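Local coordinates for protein cellobiose 2-epimerase (Spirochaeta thermophila DSM 6192, PDB 5ZIG) that probably catalyses the reversible epimerisation of cellobiose to 4-O-beta-D-glucopyranosyl-D-mannose, converting the glucose at the reducing end into mannose, at residues E140-A145 with S202-T207; H219-F224 with L278-P283; D350-R355 with W362-E367. All coordinates share one frame; numbering follows the deposited sequence. Where two conformers were deposited one is given.

Contact 1. Residues E140-A145 with S202-T207; sequences EALTLA and STLFRT
Within the helical barrel of the enzyme, helices 139-156 and 191-208 touch through two side chains from each, L142 and A145 against L204 and T207. The axes of the two short segments stay 12.2 Å apart and run at 132° to each other, closer to antiparallel than to parallel, so the leucine ends, met by the methyls of A145 and T207, span the gap. L142 swings its CG anti to the backbone N (chi1 -166°), which carries CD1 across to L204 CD1 at 4.3 Å, methyl to methyl. The same CD1 lies 4.2 Å from T207 CG2, and leucine suits this place because one branched end can meet two partners. One turn on, the small A145 offers its CB to L204 CD1 at 4.5 Å; here the short side chain lets the leucine come in beside the helix. T207 is two-sided: its methyl faces L142, while its OG1 bonds back to T203 O at 2.6 Å, tilted 31° from the carbonyl plane. T207 N reaches that oxygen from the opposite face, so two donors grip one carbonyl, and the hydroxyl is satisfied within its own helix while the methyl packs on L142. Helix 119-136 lies against both partners, with H133 beside L142 and T134 beside T207. The contact joins two helices of the (alpha/alpha)6 barrel, the fold of the N-acylglucosamine 2-epimerase family.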
ATOM      1  N   GLU A 140      19.309 -14.478   1.362  1.00 34.16           N
ATOM      2  CA  GLU A 140      19.091 -14.141   2.766  1.00 35.84           C
ATOM      3  C   GLU A 140      17.827 -13.299   2.961  1.00 29.47           C
ATOM      4  O   GLU A 140      17.136 -13.443   3.980  1.00 26.68           O
ATOM      5  CB  GLU A 140      20.325 -13.422   3.320  1.00 27.58           C
ATOM      6  CG  GLU A 140      20.064 -12.583   4.552  1.00 40.11           C
ATOM      7  CD  GLU A 140      21.198 -11.621   4.843  1.00 55.66           C
ATOM      8  OE1 GLU A 140      22.308 -12.098   5.170  1.00 62.54           O
ATOM      9  OE2 GLU A 140      20.980 -10.391   4.732  1.00 53.09           O
ATOM     10  N   ALA A 141      17.501 -12.436   1.986  1.00 26.50           N
ATOM     11  CA  ALA A 141      16.286 -11.626   2.072  1.00 25.02           C
ATOM     12  C   ALA A 141      15.035 -12.499   2.144  1.00 27.02           C
ATOM     13  O   ALA A 141      14.094 -12.179   2.879  1.00 27.69           O
ATOM     14  CB  ALA A 141      16.189 -10.672   0.874  1.00 28.29           C
ATOM     15  N   LEU A 142      14.990 -13.588   1.364  1.00 31.15           N
ATOM     16  CA  LEU A 142      13.834 -14.480   1.433  1.00 31.43           C
ATOM     17  C   LEU A 142      13.796 -15.232   2.762  1.00 26.83           C
ATOM     18  O   LEU A 142      12.722 -15.422   3.343  1.00 25.83           O
ATOM     19  CB  LEU A 142      13.833 -15.461   0.252  1.00 33.30           C
ATOM     20  CG  LEU A 142      12.517 -16.225   0.008  1.00 34.95           C
ATOM     21  CD1 LEU A 142      11.417 -15.284  -0.471  1.00 36.53           C
ATOM     22  CD2 LEU A 142      12.717 -17.356  -0.982  1.00 35.73           C
ATOM     23  N   THR A 143      14.952 -15.651   3.273  1.00 26.53           N
ATOM     24  CA  THR A 143      14.955 -16.302   4.582  1.00 32.58           C
ATOM     25  C   THR A 143      14.421 -15.363   5.661  1.00 34.18           C
ATOM     26  O   THR A 143      13.637 -15.779   6.526  1.00 27.36           O
ATOM     27  CB  THR A 143      16.360 -16.799   4.909  1.00 34.90           C
ATOM     28  OG1 THR A 143      16.710 -17.818   3.961  1.00 38.63           O
ATOM     29  CG2 THR A 143      16.409 -17.392   6.309  1.00 43.43           C
ATOM     30  N   LEU A 144      14.778 -14.075   5.583  1.00 27.12           N
ATOM     31  CA  LEU A 144      14.263 -13.120   6.556  1.00 31.69           C
ATOM     32  C   LEU A 144      12.763 -12.910   6.396  1.00 23.89           C
ATOM     33  O   LEU A 144      12.038 -12.781   7.390  1.00 28.62           O
ATOM     34  CB  LEU A 144      15.018 -11.799   6.443  1.00 32.43           C
ATOM     35  CG  LEU A 144      16.337 -11.842   7.218  1.00 27.36           C
ATOM     36  CD1 LEU A 144      17.269 -10.736   6.771  1.00 19.72           C
ATOM     37  CD2 LEU A 144      16.038 -11.713   8.695  1.00 28.75           C
ATOM     38  N   ALA A 145      12.269 -12.856   5.166  1.00 33.69           N
ATOM     39  CA  ALA A 145      10.824 -12.750   4.997  1.00 36.01           C
ATOM     40  C   ALA A 145      10.125 -13.956   5.619  1.00 30.66           C
ATOM     41  O   ALA A 145       9.049 -13.825   6.210  1.00 32.70           O
ATOM     42  CB  ALA A 145      10.476 -12.609   3.514  1.00 27.59           C
ATOM     43  N   SER A 202      -0.005 -12.248  -0.457  1.00 20.85           N
ATOM     44  CA  SER A 202      -0.177 -12.438  -1.902  1.00 24.52           C
ATOM     45  C   SER A 202       1.170 -12.446  -2.617  1.00 24.87           C
ATOM     46  O   SER A 202       1.448 -13.329  -3.437  1.00 25.89           O
ATOM     47  CB  SER A 202      -1.087 -11.356  -2.495  1.00 22.36           C
ATOM     48  OG  SER A 202      -2.434 -11.505  -2.059  1.00 29.64           O
ATOM     49  N   THR A 203       2.041 -11.495  -2.275  1.00 27.54           N
ATOM     50  CA  THR A 203       3.343 -11.376  -2.926  1.00 29.34           C
ATOM     51  C   THR A 203       4.316 -12.462  -2.451  1.00 27.51           C
ATOM     52  O   THR A 203       5.094 -12.993  -3.255  1.00 28.08           O
ATOM     53  CB  THR A 203       3.898  -9.952  -2.694  1.00 25.55           C
ATOM     54  OG1 THR A 203       3.167  -9.019  -3.501  1.00 23.59           O
ATOM     55  CG2 THR A 203       5.386  -9.836  -3.050  1.00 22.93           C
ATOM     56  N   LEU A 204       4.293 -12.813  -1.158  1.00 22.18           N
ATOM     57  CA  LEU A 204       5.124 -13.928  -0.696  1.00 20.18           C
ATOM     58  C   LEU A 204       4.682 -15.233  -1.352  1.00 22.30           C
ATOM     59  O   LEU A 204       5.518 -16.054  -1.743  1.00 24.30           O
ATOM     60  CB  LEU A 204       5.082 -14.032   0.840  1.00 22.58           C
ATOM     61  CG  LEU A 204       5.957 -15.123   1.486  1.00 21.66           C
ATOM     62  CD1 LEU A 204       7.446 -14.910   1.172  1.00 20.37           C
ATOM     63  CD2 LEU A 204       5.719 -15.267   2.991  1.00 24.88           C
ATOM     64  N   PHE A 205       3.372 -15.411  -1.530  1.00 24.46           N
ATOM     65  CA  PHE A 205       2.868 -16.597  -2.226  1.00 29.39           C
ATOM     66  C   PHE A 205       3.214 -16.575  -3.714  1.00 31.71           C
ATOM     67  O   PHE A 205       3.562 -17.614  -4.289  1.00 23.74           O
ATOM     68  CB  PHE A 205       1.355 -16.717  -2.041  1.00 29.29           C
ATOM     69  CG  PHE A 205       0.749 -17.908  -2.736  1.00 37.77           C
ATOM     70  CD1 PHE A 205       0.909 -19.182  -2.220  1.00 38.37           C
ATOM     71  CD2 PHE A 205       0.019 -17.747  -3.910  1.00 42.14           C
ATOM     72  CE1 PHE A 205       0.353 -20.272  -2.854  1.00 44.55           C
ATOM     73  CE2 PHE A 205      -0.540 -18.828  -4.550  1.00 40.32           C
ATOM     74  CZ  PHE A 205      -0.375 -20.094  -4.023  1.00 46.52           C
ATOM     75  N   ARG A 206       3.096 -15.412  -4.361  1.00 31.04           N
ATOM     76  CA  ARG A 206       3.522 -15.313  -5.753  1.00 30.97           C
ATOM     77  C   ARG A 206       4.989 -15.686  -5.899  1.00 32.16           C
ATOM     78  O   ARG A 206       5.378 -16.364  -6.857  1.00 34.37           O
ATOM     79  CB  ARG A 206       3.287 -13.902  -6.293  1.00 30.08           C
ATOM     80  CG  ARG A 206       3.813 -13.743  -7.724  1.00 27.78           C
ATOM     81  CD  ARG A 206       3.554 -12.330  -8.304  1.00 26.57           C
ATOM     82  NE  ARG A 206       2.188 -12.218  -8.791  1.00 33.75           N
ATOM     83  CZ  ARG A 206       1.206 -11.606  -8.146  1.00 43.44           C
ATOM     84  NH1 ARG A 206       1.442 -11.024  -6.974  1.00 52.29           N
ATOM     85  NH2 ARG A 206      -0.009 -11.566  -8.682  1.00 42.28           N
ATOM     86  N   THR A 207       5.822 -15.253  -4.953  1.00 29.31           N
ATOM     87  CA  THR A 207       7.262 -15.477  -5.026  1.00 20.45           C
ATOM     88  C   THR A 207       7.628 -16.939  -4.749  1.00 27.03           C
ATOM     89  O   THR A 207       8.595 -17.449  -5.322  1.00 30.02           O
ATOM     90  CB  THR A 207       7.970 -14.536  -4.025  1.00 37.38           C
ATOM     91  OG1 THR A 207       7.477 -13.185  -4.176  1.00 29.06           O
ATOM     92  CG2 THR A 207       9.500 -14.561  -4.176  1.00 29.20           C
TER

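Contact 2. Residues H219-F224 with L278-P283; sequences HLILIF and LSWIRP
W280 reaches from helix 275-294 to the flank of helix 211-228 and makes this contact alone from its side, meeting I221 and F224. The apolar contacts come first. F224 CB stands in the plane of the indole, at its edge, 3.9 Å from W280 CH2. I221 adds a looser touch, its CG2 lying 4.4 Å from W280 CZ3. A tryptophan suits the position because the backbones are far apart, the nearest CA pair, F224 CA and W280 CA, being separated by 10.6 Å. With CG anti to the backbone N (chi1 171°), the indole extends its six-membered ring across this distance.

A second group is between ring and backbone. W280 CZ2 lies 3.7 Å from F224 C, and W280 CH2 is 4.2 Å from I221 O, both approached obliquely. Both helices belong to the (alpha/alpha)6 barrel of this family, and here the indole packs against the backbone of helix 211-228 as well as against its side chains. Helix 251-269 fills in alongside: its L261 touches W280, and its S264 and L268 touch I221.

The polar and charged interactions lie outside the two segments. The indole NE1, on the five-membered ring and so away from the CZ3 that meets I221, hydrogen-bonds to A229 O just beyond the end of helix 211-228, and R225, the residue directly after F224, makes a cation-pi interaction with the indole.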
ATOM      1  N   HIS A 219      -7.623 -17.670   5.115  1.00 29.29           N
ATOM      2  CA  HIS A 219      -8.077 -17.133   6.392  1.00 21.83           C
ATOM      3  C   HIS A 219      -8.378 -15.639   6.282  1.00 21.62           C
ATOM      4  O   HIS A 219      -9.441 -15.171   6.707  1.00 23.84           O
ATOM      5  CB  HIS A 219      -7.014 -17.363   7.467  1.00 24.67           C
ATOM      6  CG  HIS A 219      -7.388 -16.800   8.798  1.00 21.10           C
ATOM      7  ND1 HIS A 219      -8.542 -17.163   9.462  1.00 26.51           N
ATOM      8  CD2 HIS A 219      -6.759 -15.911   9.599  1.00 24.41           C
ATOM      9  CE1 HIS A 219      -8.603 -16.522  10.617  1.00 26.21           C
ATOM     10  NE2 HIS A 219      -7.534 -15.755  10.725  1.00 26.96           N
ATOM     11  N   LEU A 220      -7.444 -14.878   5.701  1.00 24.93           N
ATOM     12  CA  LEU A 220      -7.611 -13.425   5.596  1.00 21.02           C
ATOM     13  C   LEU A 220      -8.835 -13.066   4.762  1.00 24.27           C
ATOM     14  O   LEU A 220      -9.568 -12.125   5.094  1.00 25.97           O
ATOM     15  CB  LEU A 220      -6.339 -12.795   5.015  1.00 19.97           C
ATOM     16  CG  LEU A 220      -5.240 -12.589   6.066  1.00 30.77           C
ATOM     17  CD1 LEU A 220      -3.866 -12.394   5.467  1.00 34.21           C
ATOM     18  CD2 LEU A 220      -5.602 -11.431   6.995  1.00 28.94           C
ATOM     19  N   ILE A 221      -9.084 -13.814   3.683  1.00 20.06           N
ATOM     20  CA  ILE A 221     -10.239 -13.517   2.838  1.00 31.06           C
ATOM     21  C   ILE A 221     -11.531 -13.692   3.628  1.00 30.56           C
ATOM     22  O   ILE A 221     -12.448 -12.865   3.532  1.00 22.93           O
ATOM     23  CB  ILE A 221     -10.217 -14.382   1.558  1.00 22.01           C
ATOM     24  CG1 ILE A 221      -9.103 -13.902   0.627  1.00 26.48           C
ATOM     25  CG2 ILE A 221     -11.524 -14.248   0.811  1.00 20.15           C
ATOM     26  CD1 ILE A 221      -8.209 -14.970   0.103  1.00 28.96           C
ATOM     27  N   LEU A 222     -11.609 -14.748   4.446  1.00 23.08           N
ATOM     28  CA  LEU A 222     -12.805 -14.958   5.259  1.00 27.76           C
ATOM     29  C   LEU A 222     -12.991 -13.857   6.298  1.00 29.13           C
ATOM     30  O   LEU A 222     -14.129 -13.500   6.621  1.00 24.80           O
ATOM     31  CB  LEU A 222     -12.749 -16.329   5.949  1.00 27.28           C
ATOM     32  CG  LEU A 222     -12.987 -17.563   5.068  1.00 27.73           C
ATOM     33  CD1 LEU A 222     -12.502 -18.799   5.784  1.00 42.68           C
ATOM     34  CD2 LEU A 222     -14.458 -17.709   4.699  1.00 33.13           C
ATOM     35  N   ILE A 223     -11.895 -13.328   6.852  1.00 29.32           N
ATOM     36  CA  ILE A 223     -11.996 -12.206   7.779  1.00 21.58           C
ATOM     37  C   ILE A 223     -12.605 -11.004   7.064  1.00 24.64           C
ATOM     38  O   ILE A 223     -13.526 -10.344   7.572  1.00 20.54           O
ATOM     39  CB  ILE A 223     -10.607 -11.867   8.357  1.00 28.67           C
ATOM     40  CG1 ILE A 223     -10.025 -13.052   9.116  1.00 24.27           C
ATOM     41  CG2 ILE A 223     -10.654 -10.597   9.207  1.00 26.50           C
ATOM     42  CD1 ILE A 223     -10.843 -13.473  10.305  1.00 35.30           C
ATOM     43  N   PHE A 224     -12.095 -10.711   5.865  1.00 22.22           N
ATOM     44  CA  PHE A 224     -12.610  -9.589   5.088  1.00 28.34           C
ATOM     45  C   PHE A 224     -14.052  -9.827   4.664  1.00 28.21           C
ATOM     46  O   PHE A 224     -14.888  -8.935   4.814  1.00 26.12           O
ATOM     47  CB  PHE A 224     -11.707  -9.333   3.881  1.00 24.95           C
ATOM     48  CG  PHE A 224     -10.540  -8.420   4.188  1.00 27.81           C
ATOM     49  CD1 PHE A 224     -10.695  -7.037   4.135  1.00 27.71           C
ATOM     50  CD2 PHE A 224      -9.301  -8.939   4.558  1.00 23.85           C
ATOM     51  CE1 PHE A 224      -9.629  -6.190   4.429  1.00 31.11           C
ATOM     52  CE2 PHE A 224      -8.227  -8.105   4.850  1.00 25.93           C
ATOM     53  CZ  PHE A 224      -8.392  -6.726   4.791  1.00 20.24           C
ATOM     54  N   LEU A 278     -17.015 -11.674  -7.292  1.00 23.45           N
ATOM     55  CA  LEU A 278     -17.547 -10.578  -8.095  1.00 25.87           C
ATOM     56  C   LEU A 278     -18.748  -9.935  -7.417  1.00 30.24           C
ATOM     57  O   LEU A 278     -18.776  -8.715  -7.207  1.00 29.52           O
ATOM     58  CB  LEU A 278     -17.912 -11.072  -9.499  1.00 26.36           C
ATOM     59  CG  LEU A 278     -16.746 -11.591 -10.343  1.00 26.03           C
ATOM     60  CD1 LEU A 278     -17.255 -12.038 -11.694  1.00 27.71           C
ATOM     61  CD2 LEU A 278     -15.666 -10.543 -10.531  1.00 30.25           C
ATOM     62  N   SER A 279     -19.743 -10.745  -7.041  1.00 27.56           N
ATOM     63  CA  SER A 279     -20.941 -10.193  -6.406  1.00 33.44           C
ATOM     64  C   SER A 279     -20.602  -9.448  -5.122  1.00 29.07           C
ATOM     65  O   SER A 279     -21.207  -8.413  -4.816  1.00 35.36           O
ATOM     66  CB  SER A 279     -21.949 -11.305  -6.116  1.00 34.14           C
ATOM     67  OG  SER A 279     -22.241 -12.008  -7.299  1.00 41.12           O
ATOM     68  N   TRP A 280     -19.634  -9.954  -4.367  1.00 22.01           N
ATOM     69  CA  TRP A 280     -19.212  -9.291  -3.138  1.00 31.10           C
ATOM     70  C   TRP A 280     -18.593  -7.928  -3.426  1.00 34.26           C
ATOM     71  O   TRP A 280     -18.980  -6.913  -2.836  1.00 24.75           O
ATOM     72  CB  TRP A 280     -18.214 -10.185  -2.412  1.00 23.98           C
ATOM     73  CG  TRP A 280     -17.530  -9.568  -1.235  1.00 25.98           C
ATOM     74  CD1 TRP A 280     -18.016  -8.591  -0.431  1.00 28.29           C
ATOM     75  CD2 TRP A 280     -16.227  -9.901  -0.729  1.00 21.37           C
ATOM     76  NE1 TRP A 280     -17.099  -8.288   0.550  1.00 30.42           N
ATOM     77  CE2 TRP A 280     -15.997  -9.087   0.396  1.00 35.79           C
ATOM     78  CE3 TRP A 280     -15.247 -10.831  -1.098  1.00 29.04           C
ATOM     79  CZ2 TRP A 280     -14.812  -9.163   1.156  1.00 29.86           C
ATOM     80  CZ3 TRP A 280     -14.067 -10.901  -0.348  1.00 25.73           C
ATOM     81  CH2 TRP A 280     -13.867 -10.075   0.764  1.00 32.41           C
ATOM     82  N   ILE A 281     -17.626  -7.893  -4.338  1.00 28.97           N
ATOM     83  CA  ILE A 281     -16.788  -6.714  -4.492  1.00 27.61           C
ATOM     84  C   ILE A 281     -17.485  -5.632  -5.314  1.00 33.09           C
ATOM     85  O   ILE A 281     -17.219  -4.440  -5.129  1.00 28.12           O
ATOM     86  CB  ILE A 281     -15.441  -7.161  -5.098  1.00 36.37           C
ATOM     87  CG1 ILE A 281     -14.501  -7.609  -3.983  1.00 49.97           C
ATOM     88  CG2 ILE A 281     -14.790  -6.073  -5.945  1.00 42.69           C
ATOM     89  CD1 ILE A 281     -14.128  -6.504  -3.021  1.00 48.52           C
ATOM     90  N   ARG A 282     -18.404  -6.019  -6.206  1.00 33.15           N
ATOM     91  CA  ARG A 282     -19.016  -5.052  -7.120  1.00 30.12           C
ATOM     92  C   ARG A 282     -19.667  -3.877  -6.399  1.00 26.06           C
ATOM     93  O   ARG A 282     -19.399  -2.723  -6.778  1.00 32.74           O
ATOM     94  CB  ARG A 282     -20.018  -5.773  -8.032  1.00 34.11           C
ATOM     95  CG  ARG A 282     -20.217  -5.087  -9.396  1.00 40.77           C
ATOM     96  CD  ARG A 282     -21.532  -5.475 -10.049  1.00 49.26           C
ATOM     97  NE  ARG A 282     -21.331  -6.329 -11.219  1.00 59.11           N
ATOM     98  CZ  ARG A 282     -21.328  -5.895 -12.479  1.00 61.96           C
ATOM     99  NH1 ARG A 282     -21.525  -4.608 -12.748  1.00 62.58           N
ATOM    100  NH2 ARG A 282     -21.133  -6.753 -13.474  1.00 59.17           N
ATOM    101  N   PRO A 283     -20.507  -4.071  -5.378  1.00 29.83           N
ATOM    102  CA  PRO A 283     -21.115  -2.902  -4.726  1.00 34.04           C
ATOM    103  C   PRO A 283     -20.114  -2.001  -4.023  1.00 33.49           C
ATOM    104  O   PRO A 283     -20.377  -0.804  -3.905  1.00 33.75           O
ATOM    105  CB  PRO A 283     -22.106  -3.531  -3.741  1.00 29.54           C
ATOM    106  CG  PRO A 283     -21.588  -4.874  -3.507  1.00 32.62           C
ATOM    107  CD  PRO A 283     -21.022  -5.324  -4.799  1.00 35.07           C
TER

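Contact 3. Residues D350-R355 with W362-E367; sequences DHLVDR and WAVTPE
H351 and L352, in the C-terminal part of helix 336-352, lie against V364 and E367 on the chain that returns after a short loop. A wider pi-type turn occurs in this part of the helix, and strand 363-364 is an outermost strand of a four-stranded antiparallel sheet, in a protein of the (alpha/alpha)6-barrel family. H351 can be followed outward. Its CB points to the strand and sits 4.3 Å from V364 CG2, an apolar touch at the root of the side chain. From there chi1 of -50° sets CG anti to the carbonyl carbon and beside the backbone N, carrying the imidazole past the valine toward E367. The ring presents a face to E367 O, which stands 3.7 Å from H351 CE1, 3.9 Å from H351 NE2 at the tip and 4.0 Å from H351 ND1, offset toward the rim. The oxygen thus lies above the ring, where the ring nitrogens cannot aim an N-H at it, and no hydrogen bond forms. The flat ring suits this slot, with D350 CB over the centre of one face and E367 O on the opposite face, and F347, one turn back on the helix, meets the histidine edge-to-face.

L352 supplies the apolar part. Its CD2 approaches V364 CG2 at 4.0 Å, the two side chains crossing at a slant, and also rests 4.3 Å from A363 CA, where the alanine's small side chain points away from the helix. W315 and Q318 of helix 315-332 touch this leucine as well. V364 suits its place because its two methyls divide the work: CG2 serves H351 CB and L352, whereas V364 CG1 lies 3.8 Å from H351 O.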
ATOM      1  N   ASP A 350      -2.743  16.971 -12.968  0.54 22.28           N
ATOM      2  CA  ASP A 350      -3.031  18.402 -12.926  0.54 29.26           C
ATOM      3  C   ASP A 350      -2.610  19.041 -11.607  0.54 35.03           C
ATOM      4  O   ASP A 350      -2.148  20.187 -11.589  0.54 38.93           O
ATOM      5  CB  ASP A 350      -4.519  18.641 -13.154  0.54 28.34           C
ATOM      6  CG  ASP A 350      -4.892  18.575 -14.607  0.54 26.30           C
ATOM      7  OD1 ASP A 350      -4.118  19.105 -15.428  0.54 22.75           O
ATOM      8  OD2 ASP A 350      -5.957  18.003 -14.912  0.54 22.62           O
ATOM      9  N   HIS A 351      -2.782  18.337 -10.499  1.00 31.87           N
ATOM     10  CA  HIS A 351      -2.662  19.012  -9.210  1.00 31.81           C
ATOM     11  C   HIS A 351      -1.703  18.345  -8.228  1.00 41.27           C
ATOM     12  O   HIS A 351      -1.001  19.054  -7.503  1.00 30.07           O
ATOM     13  CB  HIS A 351      -4.068  19.141  -8.592  1.00 32.61           C
ATOM     14  CG  HIS A 351      -5.092  19.720  -9.528  1.00 38.21           C
ATOM     15  ND1 HIS A 351      -4.950  20.957 -10.120  1.00 43.34           N
ATOM     16  CD2 HIS A 351      -6.273  19.226  -9.975  1.00 44.30           C
ATOM     17  CE1 HIS A 351      -5.996  21.200 -10.890  1.00 47.26           C
ATOM     18  NE2 HIS A 351      -6.815  20.166 -10.820  1.00 44.71           N
ATOM     19  N   LEU A 352      -1.638  17.006  -8.191  1.00 42.38           N
ATOM     20  CA  LEU A 352      -0.814  16.330  -7.187  1.00 35.63           C
ATOM     21  C   LEU A 352       0.652  16.250  -7.580  1.00 31.40           C
ATOM     22  O   LEU A 352       1.507  16.083  -6.707  1.00 30.96           O
ATOM     23  CB  LEU A 352      -1.337  14.918  -6.914  1.00 22.69           C
ATOM     24  CG  LEU A 352      -2.522  14.963  -5.956  1.00 33.18           C
ATOM     25  CD1 LEU A 352      -3.369  13.715  -6.136  1.00 39.92           C
ATOM     26  CD2 LEU A 352      -2.066  15.129  -4.480  1.00 38.08           C
ATOM     27  N   VAL A 353       0.965  16.309  -8.872  1.00 29.55           N
ATOM     28  CA  VAL A 353       2.361  16.357  -9.285  1.00 34.55           C
ATOM     29  C   VAL A 353       2.930  17.729  -8.934  1.00 39.09           C
ATOM     30  O   VAL A 353       2.333  18.766  -9.248  1.00 26.07           O
ATOM     31  CB  VAL A 353       2.485  16.042 -10.783  1.00 29.53           C
ATOM     32  CG1 VAL A 353       3.907  16.209 -11.272  1.00 21.98           C
ATOM     33  CG2 VAL A 353       2.034  14.624 -11.046  1.00 28.51           C
ATOM     34  N   ASP A 354       4.071  17.742  -8.284  1.00 31.07           N
ATOM     35  CA  ASP A 354       4.739  18.947  -7.950  1.00 24.89           C
ATOM     36  C   ASP A 354       5.902  19.060  -8.858  1.00 28.72           C
ATOM     37  O   ASP A 354       6.925  18.541  -8.583  1.00 22.25           O
ATOM     38  CB  ASP A 354       5.213  18.949  -6.506  1.00 33.65           C
ATOM     39  CG  ASP A 354       5.932  20.234  -6.108  1.00 32.17           C
ATOM     40  OD1 ASP A 354       6.408  20.299  -5.002  1.00 34.07           O
ATOM     41  OD2 ASP A 354       6.031  21.164  -6.876  1.00 28.99           O
ATOM     42  N   ARG A 355       5.714  19.775  -9.957  1.00 29.30           N
ATOM     43  CA  ARG A 355       6.785  19.992 -10.897  1.00 28.71           C
ATOM     44  C   ARG A 355       7.843  21.006 -10.400  1.00 35.01           C
ATOM     45  O   ARG A 355       8.958  21.006 -10.845  1.00 33.48           O
ATOM     46  CB  ARG A 355       6.238  20.353 -12.258  1.00 43.64           C
ATOM     47  CG  ARG A 355       5.530  19.223 -12.958  1.00 41.86           C
ATOM     48  CD  ARG A 355       4.423  19.810 -13.744  1.00 42.20           C
ATOM     49  NE  ARG A 355       3.228  19.020 -13.825  1.00 49.63           N
ATOM     50  CZ  ARG A 355       3.132  17.837 -14.396  1.00 47.16           C
ATOM     51  NH1 ARG A 355       4.192  17.230 -14.879  1.00 48.22           N
ATOM     52  NH2 ARG A 355       1.967  17.256 -14.436  1.00 44.98           N
ATOM     53  N   TRP A 362       1.531  15.650  -0.695  1.00 27.03           N
ATOM     54  CA  TRP A 362       0.738  14.776   0.169  1.00 29.14           C
ATOM     55  C   TRP A 362      -0.757  14.935  -0.102  1.00 22.75           C
ATOM     56  O   TRP A 362      -1.507  13.955  -0.085  1.00 21.67           O
ATOM     57  CB  TRP A 362       1.035  15.084   1.640  1.00 32.57           C
ATOM     58  CG  TRP A 362       0.170  14.304   2.584  1.00 32.21           C
ATOM     59  CD1 TRP A 362      -1.156  14.512   2.861  1.00 35.60           C
ATOM     60  CD2 TRP A 362       0.580  13.200   3.399  1.00 28.24           C
ATOM     61  NE1 TRP A 362      -1.598  13.594   3.779  1.00 37.98           N
ATOM     62  CE2 TRP A 362      -0.552  12.780   4.133  1.00 28.82           C
ATOM     63  CE3 TRP A 362       1.797  12.534   3.586  1.00 28.48           C
ATOM     64  CZ2 TRP A 362      -0.512  11.708   5.020  1.00 27.99           C
ATOM     65  CZ3 TRP A 362       1.835  11.459   4.469  1.00 34.03           C
ATOM     66  CH2 TRP A 362       0.683  11.059   5.174  1.00 29.06           C
ATOM     67  N   ALA A 363      -1.209  16.172  -0.319  1.00 26.12           N
ATOM     68  CA  ALA A 363      -2.629  16.457  -0.476  1.00 30.41           C
ATOM     69  C   ALA A 363      -2.835  17.856  -1.054  1.00 34.81           C
ATOM     70  O   ALA A 363      -1.997  18.755  -0.902  1.00 25.74           O
ATOM     71  CB  ALA A 363      -3.375  16.316   0.853  1.00 29.74           C
ATOM     72  N   VAL A 364      -3.969  18.008  -1.741  1.00 29.00           N
ATOM     73  CA  VAL A 364      -4.409  19.279  -2.291  1.00 24.09           C
ATOM     74  C   VAL A 364      -5.894  19.462  -1.991  1.00 24.20           C
ATOM     75  O   VAL A 364      -6.592  18.525  -1.601  1.00 25.99           O
ATOM     76  CB  VAL A 364      -4.111  19.359  -3.801  1.00 26.79           C
ATOM     77  CG1 VAL A 364      -2.619  19.309  -4.076  1.00 26.71           C
ATOM     78  CG2 VAL A 364      -4.749  18.141  -4.478  1.00 22.35           C
ATOM     79  N   THR A 365      -6.375  20.685  -2.174  1.00 22.81           N
ATOM     80  CA  THR A 365      -7.797  20.952  -1.989  1.00 22.92           C
ATOM     81  C   THR A 365      -8.566  20.308  -3.137  1.00 24.13           C
ATOM     82  O   THR A 365      -7.967  19.940  -4.150  1.00 25.67           O
ATOM     83  CB  THR A 365      -8.068  22.463  -1.965  1.00 26.91           C
ATOM     84  OG1 THR A 365      -7.663  23.037  -3.213  1.00 25.21           O
ATOM     85  CG2 THR A 365      -7.281  23.115  -0.849  1.00 31.11           C
ATOM     86  N   PRO A 366      -9.892  20.147  -3.008  1.00 27.06           N
ATOM     87  CA  PRO A 366     -10.665  19.612  -4.145  1.00 32.36           C
ATOM     88  C   PRO A 366     -10.408  20.383  -5.422  1.00 34.03           C
ATOM     89  O   PRO A 366     -10.478  19.819  -6.524  1.00 31.45           O
ATOM     90  CB  PRO A 366     -12.124  19.754  -3.687  1.00 36.45           C
ATOM     91  CG  PRO A 366     -12.049  19.842  -2.195  1.00 36.43           C
ATOM     92  CD  PRO A 366     -10.768  20.534  -1.884  1.00 23.52           C
ATOM     93  N   GLU A 367     -10.062  21.664  -5.288  1.00 38.78           N
ATOM     94  CA  GLU A 367      -9.691  22.506  -6.414  1.00 37.04           C
ATOM     95  C   GLU A 367      -8.271  22.256  -6.917  1.00 40.30           C
ATOM     96  O   GLU A 367      -7.967  22.625  -8.056  1.00 35.82           O
ATOM     97  CB  GLU A 367      -9.853  23.980  -6.023  1.00 33.11           C
ATOM     98  CG  GLU A 367     -11.292  24.390  -5.694  1.00 39.17           C
ATOM     99  CD  GLU A 367     -11.781  23.816  -4.371  1.00 48.95           C
ATOM    100  OE1 GLU A 367     -10.932  23.504  -3.509  1.00 53.45           O
ATOM    101  OE2 GLU A 367     -13.008  23.656  -4.197  1.00 51.91           O
TER

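From the N terminus the three contacts follow one another in series, none enclosing or crossing another. Contact 1 closes a long excursion of 56 residues, running through the rest of helix 139-156, short strands and the start of helix 191-208. From helix 191-208 the chain goes on to the next helix, 211-228, where contact 2 opens; it closes 53 residues later on helix 275-294. Contacts 1 and 2 have centres about 24 Å apart. Contact 3 is local, its segments separated by only six residues, and ties the C-terminal part of helix 336-352 to strand 363-364. It lies across the chain's centre from contact 1, with about 35 Å between their centres.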